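Local atomic coordinates of aminopeptidase (Aneurinibacillus sp. AM-1, PDB entry 5IB9), a protein that probably acts as a zinc-dependent aminopeptidase, a metalloexopeptidase that removes residues from the N-termini of peptides. Residues 7-10 against 11-15; 385-388 against 389-393; 327-330 against 331-335. All coordinates share one frame; numbering follows the deposited sequence.

Contacts 1, 2 and 3 lie on the same side of the chain's centre, and the metals join the first two. Contact 2, inside helix 382-400, is the most deeply packed. Its apolar face is turned to the protein core and its two aspartates to a zinc pair, one ion of which it shares with contact 1, the partly buried turn leaving helix 6-10. Contact 3 finishes helix 322-334: its alanines are buried while Ser332, Arg333 and Ser335 are exposed, and it binds no metal. Backbone carbonyls at helix ends govern contacts 1 and 3, where side chains or waters reach them, whereas contact 2 keeps regular helical bonds and spends its two aspartates on zinc.

Contact 1: residues 7-10 against 11-15; sequences HQIT and KRTDA. With ZN (zinc ion), chain E.
At the C-terminal end of helix 6-10, Gln8 and Arg12 secure the turn that carries Thr13 to a zinc site. Arg12 N bonds to Ile9 O at 3.0 Å, three residues back, so the amide that would normally serve Gln8 O is diverted. The arginine side chain takes over that duty. Its chain runs extended from CG to NE alongside Gln8, and NH1 donates to Gln8 O at 2.9 Å, on a lone pair in the carbonyl plane. The same NH1 meets Gln8 OE1 at 2.8 Å on a nearly straight path (165°). The amide and guanidinium planes are only 19° apart. With an alanine here, Gln8 O would probably be left without a side-chain donor and the glutamine amide be free to turn.

Beyond the turn, Thr13 binds the zinc ion twice, through O at 2.1 Å and OG1 at 2.2 Å. A chi1 of 46° brings OG1 round to the same side as the residue's own O, letting the two chelate one metal, while CG2 packs on Ile9 CG2 at 3.9 Å. Asp386 supplies another ligand, and Asp390 is hydrogen-bonded to OG1. Thr10 O accepts from two waters that also coordinate the zinc. Metal binding at this turn thus draws on backbone as well as side-chain oxygen, and a helix-end carbonyl holds two of the three zinc waters.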
ATOM      1  N   HIS A   7      38.915  13.717  -1.598  1.00 18.13           N
ATOM      2  CA  HIS A   7      39.650  13.319  -2.795  1.00 20.40           C
ATOM      3  C   HIS A   7      39.341  11.862  -3.242  1.00 18.24           C
ATOM      4  O   HIS A   7      39.343  11.568  -4.448  1.00 18.85           O
ATOM      5  CB  HIS A   7      41.166  13.544  -2.582  1.00 21.20           C
ATOM      6  CG  HIS A   7      41.611  14.984  -2.690  1.00 27.88           C
ATOM      7  ND1 HIS A   7      42.942  15.370  -2.659  1.00 36.18           N
ATOM      8  CD2 HIS A   7      40.902  16.139  -2.829  1.00 34.68           C
ATOM      9  CE1 HIS A   7      43.031  16.687  -2.761  1.00 36.17           C
ATOM     10  NE2 HIS A   7      41.806  17.182  -2.846  1.00 37.76           N
ATOM     11  N   GLN A   8      38.981  11.007  -2.272  1.00 19.09           N
ATOM     12  CA  GLN A   8      38.592   9.607  -2.628  1.00 17.76           C
ATOM     13  C   GLN A   8      37.341   9.610  -3.508  1.00 17.69           C
ATOM     14  O   GLN A   8      37.194   8.773  -4.385  1.00 18.30           O
ATOM     15  CB  GLN A   8      38.304   8.781  -1.378  1.00 19.27           C
ATOM     16  CG  GLN A   8      39.528   8.574  -0.489  1.00 20.37           C
ATOM     17  CD  GLN A   8      40.675   7.811  -1.224  1.00 29.43           C
ATOM     18  OE1 GLN A   8      40.515   7.298  -2.314  1.00 30.88           O
ATOM     19  NE2 GLN A   8      41.839   7.816  -0.634  1.00 37.02           N
ATOM     20  N   ILE A   9      36.507  10.645  -3.382  1.00 14.97           N
ATOM     21  CA  ILE A   9      35.316  10.745  -4.241  1.00 13.36           C
ATOM     22  C   ILE A   9      35.596  11.589  -5.500  1.00 15.76           C
ATOM     23  O   ILE A   9      35.363  11.171  -6.600  1.00 14.59           O
ATOM     24  CB  ILE A   9      34.191  11.446  -3.446  1.00 12.70           C
ATOM     25  CG1 ILE A   9      33.869  10.702  -2.111  1.00 13.06           C
ATOM     26  CG2 ILE A   9      33.009  11.726  -4.346  1.00 15.50           C
ATOM     27  CD1 ILE A   9      33.416   9.263  -2.396  1.00 15.24           C
ATOM     28  N   THR A  10      36.255  12.772  -5.318  1.00 15.86           N
ATOM     29  CA  THR A  10      36.363  13.690  -6.453  1.00 15.93           C
ATOM     30  C   THR A  10      37.361  13.234  -7.529  1.00 15.42           C
ATOM     31  O   THR A  10      37.227  13.678  -8.665  1.00 17.48           O
ATOM     32  CB  THR A  10      36.710  15.142  -5.989  1.00 16.86           C
ATOM     33  OG1 THR A  10      37.966  15.109  -5.320  1.00 17.03           O
ATOM     34  CG2 THR A  10      35.666  15.610  -4.912  1.00 15.93           C
ATOM     35  N   LYS A  11      38.306  12.379  -7.122  1.00 16.50           N
ATOM     36  CA  LYS A  11      39.196  11.868  -8.170  1.00 17.21           C
ATOM     37  C   LYS A  11      38.575  10.761  -9.028  1.00 18.48           C
ATOM     38  O   LYS A  11      39.134  10.351 -10.062  1.00 17.39           O
ATOM     39  CB  LYS A  11      40.426  11.298  -7.570  1.00 16.11           C
ATOM     40  CG  LYS A  11      40.286   9.962  -6.830  1.00 19.16           C
ATOM     41  CD  LYS A  11      41.704   9.536  -6.329  1.00 30.80           C
ATOM     42  CE  LYS A  11      41.689   8.357  -5.450  1.00 35.66           C
ATOM     43  NZ  LYS A  11      43.116   8.009  -5.073  1.00 38.92           N
ATOM     44  N   ARG A  12      37.435  10.240  -8.616  1.00 15.68           N
ATOM     45  CA  ARG A  12      36.788   9.100  -9.239  1.00 17.04           C
ATOM     46  C   ARG A  12      35.473   9.415  -9.928  1.00 16.40           C
ATOM     47  O   ARG A  12      34.969   8.570 -10.663  1.00 17.61           O
ATOM     48  CB  ARG A  12      36.469   8.052  -8.149  1.00 16.79           C
ATOM     49  CG  ARG A  12      37.667   7.494  -7.491  1.00 20.70           C
ATOM     50  CD  ARG A  12      37.284   6.200  -6.784  1.00 21.67           C
ATOM     51  NE  ARG A  12      38.522   5.445  -6.562  1.00 20.23           N
ATOM     52  CZ  ARG A  12      39.322   5.693  -5.548  1.00 18.82           C
ATOM     53  NH1 ARG A  12      39.070   6.620  -4.662  1.00 21.35           N
ATOM     54  NH2 ARG A  12      40.478   4.971  -5.380  1.00 26.63           N
ATOM     55  N   THR A  13      34.822  10.578  -9.722  1.00 13.04           N
ATOM     56  CA  THR A  13      33.534  10.781 -10.373  1.00 14.18           C
ATOM     57  C   THR A  13      33.617  11.063 -11.877  1.00 14.90           C
ATOM     58  O   THR A  13      34.160  12.080 -12.364  1.00 14.84           O
ATOM     59  CB  THR A  13      32.897  12.032  -9.700  1.00 11.66           C
ATOM     60  OG1 THR A  13      33.924  13.084  -9.620  1.00 12.87           O
ATOM     61  CG2 THR A  13      32.363  11.745  -8.236  1.00 12.02           C
ATOM     62  N   ASP A  14      33.153  10.092 -12.653  1.00 14.74           N
ATOM     63  CA  ASP A  14      33.407  10.097 -14.075  1.00 14.83           C
ATOM     64  C   ASP A  14      32.214  10.656 -14.748  1.00 15.78           C
ATOM     65  O   ASP A  14      31.111  10.008 -14.777  1.00 14.51           O
ATOM     66  CB  ASP A  14      33.745   8.678 -14.468  1.00 14.70           C
ATOM     67  CG  ASP A  14      34.116   8.521 -15.951  1.00 16.77           C
ATOM     68  OD1 ASP A  14      33.550   9.195 -16.811  1.00 22.87           O
ATOM     69  OD2 ASP A  14      34.997   7.620 -16.093  1.00 22.59           O
ATOM     70  N   ALA A  15      32.366  11.835 -15.317  1.00 14.87           N
ATOM     71  CA  ALA A  15      31.253  12.481 -15.929  1.00 14.31           C
ATOM     72  C   ALA A  15      30.879  11.863 -17.298  1.00 13.13           C
ATOM     73  O   ALA A  15      29.735  12.067 -17.746  1.00 16.51           O
ATOM     74  CB  ALA A  15      31.528  14.004 -16.080  1.00 17.59           C
TER
HETATM   75 ZN    ZN E1004      34.856  13.847 -11.417  1.00 15.18          ZN
HETATM   76  O   HOH W   1      35.730  15.368 -10.240  1.00 15.24           O
HETATM   77  O   HOH W   2      36.772  12.726 -11.176  1.00 16.34           O
HETATM   78  O   HOH W   3      35.662  14.523 -13.195  1.00 16.06           O

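Contact 2: residues 385-388 against 389-393; sequences LDNV and ADIVG. With ZN (zinc ion), chain D; ZN (zinc ion), chain E.
Asp386 and Asp390, one helical turn apart in helix 382-400, turn their carboxylates almost perpendicular to each other (89° between planes) and meet at a zinc ion. Asp390 OD2 lies 2.0 Å from this metal and Asp386 OD2 1.8 Å, a short distance for zinc and oxygen. The shared cation probably offsets the repulsion expected between Asp386 OD2 and Asp390 OD2, which stand 2.9 Å apart. Asp386 does more. Its CG swings anti to the backbone N (chi1 -175°), carrying the carboxylate out along the helix side so that OD1 reaches the second zinc at 2.0 Å. The carboxylate therefore bridges two metals, which lie 3.4 Å apart, and a water modelled on both, again short to the first, appears to make a second bridge. Asp390 keeps its CG beside the backbone N, and its OD1 turns to Thr13, itself a ligand of the second ion.

A further water donates to both Asn387 OD1 and Asp390 OD2. The asparagine amide, whose OD1 is also hydrogen-bonded to Ser335, lies against the end of Ile391, with ND2 3.5 Å from CD1. Facing the interior, Val388 and Val392 run side by side and point the same way, CG1 of the first 4.1 Å from CG2 of the second; strand 294-300 covers both, and their branched, apolar shape suits that burial. The small Ala389 touches Met18 of helix 15-25 and Val247 of helix 238-256, which suits a crowded helix interface. A regular ladder of four-residue bonds runs beneath, such as Val392 N to Val388 O at 2.8 Å. Aspartates at i and i+4, one bridging two zinc ions and the other binding one of them, form a compact binuclear site, separate from the inhibitor-binding pocket.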
ATOM      1  N   LEU A 385      26.786  17.705 -13.556  1.00 12.33           N
ATOM      2  CA  LEU A 385      26.639  16.350 -13.058  1.00 12.59           C
ATOM      3  C   LEU A 385      27.832  16.000 -12.188  1.00 12.77           C
ATOM      4  O   LEU A 385      27.680  15.416 -11.092  1.00 11.83           O
ATOM      5  CB  LEU A 385      26.650  15.333 -14.233  1.00 12.36           C
ATOM      6  CG  LEU A 385      25.416  15.356 -15.107  1.00 13.10           C
ATOM      7  CD1 LEU A 385      25.738  14.452 -16.317  1.00 13.99           C
ATOM      8  CD2 LEU A 385      24.124  14.879 -14.442  1.00 12.70           C
ATOM      9  N   ASP A 386      29.081  16.304 -12.606  1.00 13.05           N
ATOM     10  CA  ASP A 386      30.219  16.009 -11.848  1.00 12.50           C
ATOM     11  C   ASP A 386      30.199  16.754 -10.485  1.00 10.84           C
ATOM     12  O   ASP A 386      30.648  16.185  -9.474  1.00 12.75           O
ATOM     13  CB  ASP A 386      31.520  16.398 -12.629  1.00 13.77           C
ATOM     14  CG  ASP A 386      32.800  15.963 -11.880  1.00 15.28           C
ATOM     15  OD1 ASP A 386      33.169  14.771 -11.867  1.00 14.66           O
ATOM     16  OD2 ASP A 386      33.486  16.877 -11.180  1.00 17.95           O
ATOM     17  N   ASN A 387      29.752  18.028 -10.478  1.00 11.39           N
ATOM     18  CA  ASN A 387      29.788  18.773  -9.252  1.00 11.99           C
ATOM     19  C   ASN A 387      28.789  18.177  -8.269  1.00 12.20           C
ATOM     20  O   ASN A 387      29.106  18.107  -7.084  1.00 10.85           O
ATOM     21  CB  ASN A 387      29.357  20.200  -9.595  1.00 14.96           C
ATOM     22  CG  ASN A 387      29.323  21.104  -8.329  1.00 14.97           C
ATOM     23  OD1 ASN A 387      30.361  21.246  -7.644  1.00 18.07           O
ATOM     24  ND2 ASN A 387      28.206  21.582  -8.000  1.00 12.06           N
ATOM     25  N   VAL A 388      27.612  17.763  -8.761  1.00 12.18           N
ATOM     26  CA  VAL A 388      26.624  17.159  -7.833  1.00 11.38           C
ATOM     27  C   VAL A 388      27.159  15.848  -7.306  1.00 11.16           C
ATOM     28  O   VAL A 388      27.052  15.501  -6.102  1.00 10.70           O
ATOM     29  CB  VAL A 388      25.263  17.023  -8.486  1.00 11.33           C
ATOM     30  CG1 VAL A 388      24.257  16.200  -7.564  1.00 15.24           C
ATOM     31  CG2 VAL A 388      24.764  18.401  -8.765  1.00 10.74           C
ATOM     32  N   ALA A 389      27.738  15.033  -8.184  1.00 10.31           N
ATOM     33  CA  ALA A 389      28.309  13.810  -7.702  1.00  9.60           C
ATOM     34  C   ALA A 389      29.438  14.092  -6.700  1.00 11.09           C
ATOM     35  O   ALA A 389      29.519  13.371  -5.673  1.00 10.71           O
ATOM     36  CB  ALA A 389      28.870  13.028  -8.958  1.00 11.17           C
ATOM     37  N   ASP A 390      30.302  15.115  -6.940  1.00 10.05           N
ATOM     38  CA  ASP A 390      31.353  15.357  -5.919  1.00 10.37           C
ATOM     39  C   ASP A 390      30.750  15.763  -4.601  1.00 10.78           C
ATOM     40  O   ASP A 390      31.196  15.350  -3.555  1.00 10.28           O
ATOM     41  CB  ASP A 390      32.257  16.496  -6.479  1.00 12.26           C
ATOM     42  CG  ASP A 390      33.089  16.079  -7.598  1.00 14.12           C
ATOM     43  OD1 ASP A 390      33.330  14.906  -7.815  1.00 14.93           O
ATOM     44  OD2 ASP A 390      33.520  17.014  -8.303  1.00 13.02           O
ATOM     45  N   ILE A 391      29.755  16.679  -4.593  1.00 10.80           N
ATOM     46  CA  ILE A 391      29.183  17.192  -3.342  1.00 11.04           C
ATOM     47  C   ILE A 391      28.383  16.068  -2.581  1.00  8.51           C
ATOM     48  O   ILE A 391      28.569  15.847  -1.358  1.00 11.32           O
ATOM     49  CB  ILE A 391      28.362  18.399  -3.592  1.00 11.13           C
ATOM     50  CG1 ILE A 391      29.240  19.639  -3.928  1.00 12.85           C
ATOM     51  CG2 ILE A 391      27.469  18.757  -2.396  1.00 13.04           C
ATOM     52  CD1 ILE A 391      28.500  20.815  -4.599  1.00 13.66           C
ATOM     53  N   VAL A 392      27.482  15.391  -3.310  1.00 10.14           N
ATOM     54  CA  VAL A 392      26.635  14.371  -2.679  1.00  9.79           C
ATOM     55  C   VAL A 392      27.574  13.208  -2.255  1.00  9.95           C
ATOM     56  O   VAL A 392      27.406  12.665  -1.191  1.00 10.49           O
ATOM     57  CB  VAL A 392      25.472  13.996  -3.577  1.00 11.14           C
ATOM     58  CG1 VAL A 392      24.721  12.742  -3.005  1.00 11.36           C
ATOM     59  CG2 VAL A 392      24.510  15.129  -3.622  1.00 12.69           C
ATOM     60  N   GLY A 393      28.461  12.838  -3.152  1.00 10.40           N
ATOM     61  CA  GLY A 393      29.322  11.706  -2.748  1.00 10.22           C
ATOM     62  C   GLY A 393      30.198  12.054  -1.559  1.00 10.40           C
ATOM     63  O   GLY A 393      30.421  11.175  -0.712  1.00 11.19           O
TER
HETATM   64 ZN    ZN D1003      34.688  16.826  -9.857  1.00 16.35          ZN
HETATM   65 ZN    ZN E1004      34.856  13.847 -11.417  1.00 15.18          ZN
HETATM   66  O   HOH W   4      33.067  19.876  -7.871  1.00 20.59           O
HETATM   67  O   HOH W   1      35.730  15.368 -10.240  1.00 15.24           O
HETATM   68  O   HOH W   5      35.660  18.623 -10.335  1.00 16.40           O
HETATM   69  O   HOH W   6      36.246  18.520  -9.176  1.00 19.65           O
HETATM   70  O   HOH W   3      35.662  14.523 -13.195  1.00 16.06           O
HETATM   71  O   HOH W   2      36.772  12.726 -11.176  1.00 16.34           O

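Contact 3: residues 327-330 against 331-335; sequences GAAA and SSRLS
Gly327 O and Ala328 O accept the amides of Ser331 and Ser332 in ordinary alpha-helical bonds, the first at 2.8 Å from Ser331 N. One residue later the pattern changes. Arg333 N is shared between Ala329 O at 3.3 Å and Ala330 O at 3.1 Å. Leu334 N reaches Ala330 O only weakly but bonds to Ser331 O, three residues back, at 3.0 Å. The coil thus tightens toward 3-10 bonding as the helix runs out, and Ser335 is the first residue to leave helical backbone angles.

Serine suits this ending because its short hydroxyl can reach back to the main chain. With chi1 at 83°, Ser332 OG sits between its own backbone N and carbonyl carbon and donates to Ala329 O at 2.7 Å, on a lone pair in the carbonyl plane. Ala329 O consequently has two donors, OG and the amide of Arg333. The arginine bends at chi3 (-60°) and folds back, laying one guanidinium face over the previous turn: Ala329 O stands 3.5 Å above that plane and Ala330 CA 3.6 Å, both toward its rim. Methyl side chains leave room for this, with Ala329 CB 3.7 Å from Arg333 NH1. NE forms a salt bridge with Asp6, and NH1 bonds to Gln398.

In sequence, helix 322-334 connects strands 310-315 and 340-342, which pair in parallel. Ala329, Ala330 and Leu334 pack on helix 382-400; Leu334 also touches Asp6 and Thr10 of helix 6-10, while Ala328 and Ser332 touch Ile410 in the loop after helix 382-400.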
ATOM      1  N   GLY A 327      25.493  17.957   3.283  1.00 10.82           N
ATOM      2  CA  GLY A 327      25.567  18.571   1.950  1.00 11.42           C
ATOM      3  C   GLY A 327      26.233  19.937   2.093  1.00 10.66           C
ATOM      4  O   GLY A 327      27.144  20.236   1.253  1.00 11.55           O
ATOM      5  N   ALA A 328      25.884  20.694   3.142  1.00 10.27           N
ATOM      6  CA  ALA A 328      26.510  22.004   3.326  1.00 11.43           C
ATOM      7  C   ALA A 328      27.933  21.851   3.664  1.00 12.27           C
ATOM      8  O   ALA A 328      28.777  22.651   3.162  1.00 12.01           O
ATOM      9  CB  ALA A 328      25.797  22.831   4.406  1.00 13.14           C
ATOM     10  N   ALA A 329      28.331  20.904   4.490  1.00 13.30           N
ATOM     11  CA  ALA A 329      29.729  20.708   4.891  1.00 12.92           C
ATOM     12  C   ALA A 329      30.549  20.349   3.638  1.00 13.93           C
ATOM     13  O   ALA A 329      31.515  21.017   3.321  1.00 13.66           O
ATOM     14  CB  ALA A 329      29.904  19.552   5.879  1.00 14.10           C
ATOM     15  N   ALA A 330      30.078  19.396   2.858  1.00 11.06           N
ATOM     16  CA  ALA A 330      30.841  18.968   1.670  1.00 11.51           C
ATOM     17  C   ALA A 330      30.897  20.134   0.730  1.00 11.94           C
ATOM     18  O   ALA A 330      31.998  20.396   0.203  1.00 12.95           O
ATOM     19  CB  ALA A 330      30.148  17.746   0.977  1.00 10.58           C
ATOM     20  N   SER A 331      29.806  20.816   0.446  1.00 10.20           N
ATOM     21  CA  SER A 331      29.925  21.957  -0.436  1.00 10.37           C
ATOM     22  C   SER A 331      30.917  22.972   0.075  1.00 12.44           C
ATOM     23  O   SER A 331      31.645  23.581  -0.734  1.00 12.79           O
ATOM     24  CB  SER A 331      28.526  22.525  -0.721  1.00 11.12           C
ATOM     25  OG  SER A 331      28.664  23.586  -1.717  1.00 13.96           O
ATOM     26  N   SER A 332      30.942  23.254   1.354  1.00 11.27           N
ATOM     27  CA  SER A 332      31.821  24.316   1.821  1.00 11.80           C
ATOM     28  C   SER A 332      33.259  23.980   1.531  1.00 13.79           C
ATOM     29  O   SER A 332      34.092  24.930   1.368  1.00 14.55           O
ATOM     30  CB  SER A 332      31.471  24.540   3.288  1.00 14.30           C
ATOM     31  OG  SER A 332      32.184  23.550   4.037  1.00 14.82           O
ATOM     32  N   ARG A 333      33.594  22.709   1.417  1.00 12.33           N
ATOM     33  CA  ARG A 333      34.995  22.310   1.156  1.00 11.82           C
ATOM     34  C   ARG A 333      35.216  22.296  -0.346  1.00 13.32           C
ATOM     35  O   ARG A 333      36.395  22.511  -0.772  1.00 16.13           O
ATOM     36  CB  ARG A 333      35.268  20.906   1.642  1.00 12.84           C
ATOM     37  CG  ARG A 333      35.103  20.814   3.200  1.00 16.57           C
ATOM     38  CD  ARG A 333      35.557  19.500   3.775  1.00 19.25           C
ATOM     39  NE  ARG A 333      34.817  18.364   3.222  1.00 15.67           N
ATOM     40  CZ  ARG A 333      33.770  17.789   3.844  1.00 15.65           C
ATOM     41  NH1 ARG A 333      33.253  18.307   4.973  1.00 16.79           N
ATOM     42  NH2 ARG A 333      33.223  16.742   3.277  1.00 15.93           N
ATOM     43  N   LEU A 334      34.185  22.085  -1.147  1.00 12.72           N
ATOM     44  CA  LEU A 334      34.336  21.803  -2.618  1.00 13.56           C
ATOM     45  C   LEU A 334      33.951  22.911  -3.536  1.00 12.48           C
ATOM     46  O   LEU A 334      34.612  23.046  -4.602  1.00 14.58           O
ATOM     47  CB  LEU A 334      33.472  20.503  -2.988  1.00 12.51           C
ATOM     48  CG  LEU A 334      34.084  19.274  -2.341  1.00 13.34           C
ATOM     49  CD1 LEU A 334      33.135  18.068  -2.555  1.00 16.37           C
ATOM     50  CD2 LEU A 334      35.559  18.892  -2.600  1.00 18.80           C
ATOM     51  N   SER A 335      32.921  23.698  -3.237  1.00 12.52           N
ATOM     52  CA  SER A 335      32.275  24.589  -4.133  1.00 12.63           C
ATOM     53  C   SER A 335      31.902  25.894  -3.564  1.00 14.08           C
ATOM     54  O   SER A 335      31.761  26.845  -4.285  1.00 15.33           O
ATOM     55  CB  SER A 335      31.030  23.900  -4.699  1.00 16.52           C
ATOM     56  OG  SER A 335      31.497  22.976  -5.633  1.00 18.60           O
TER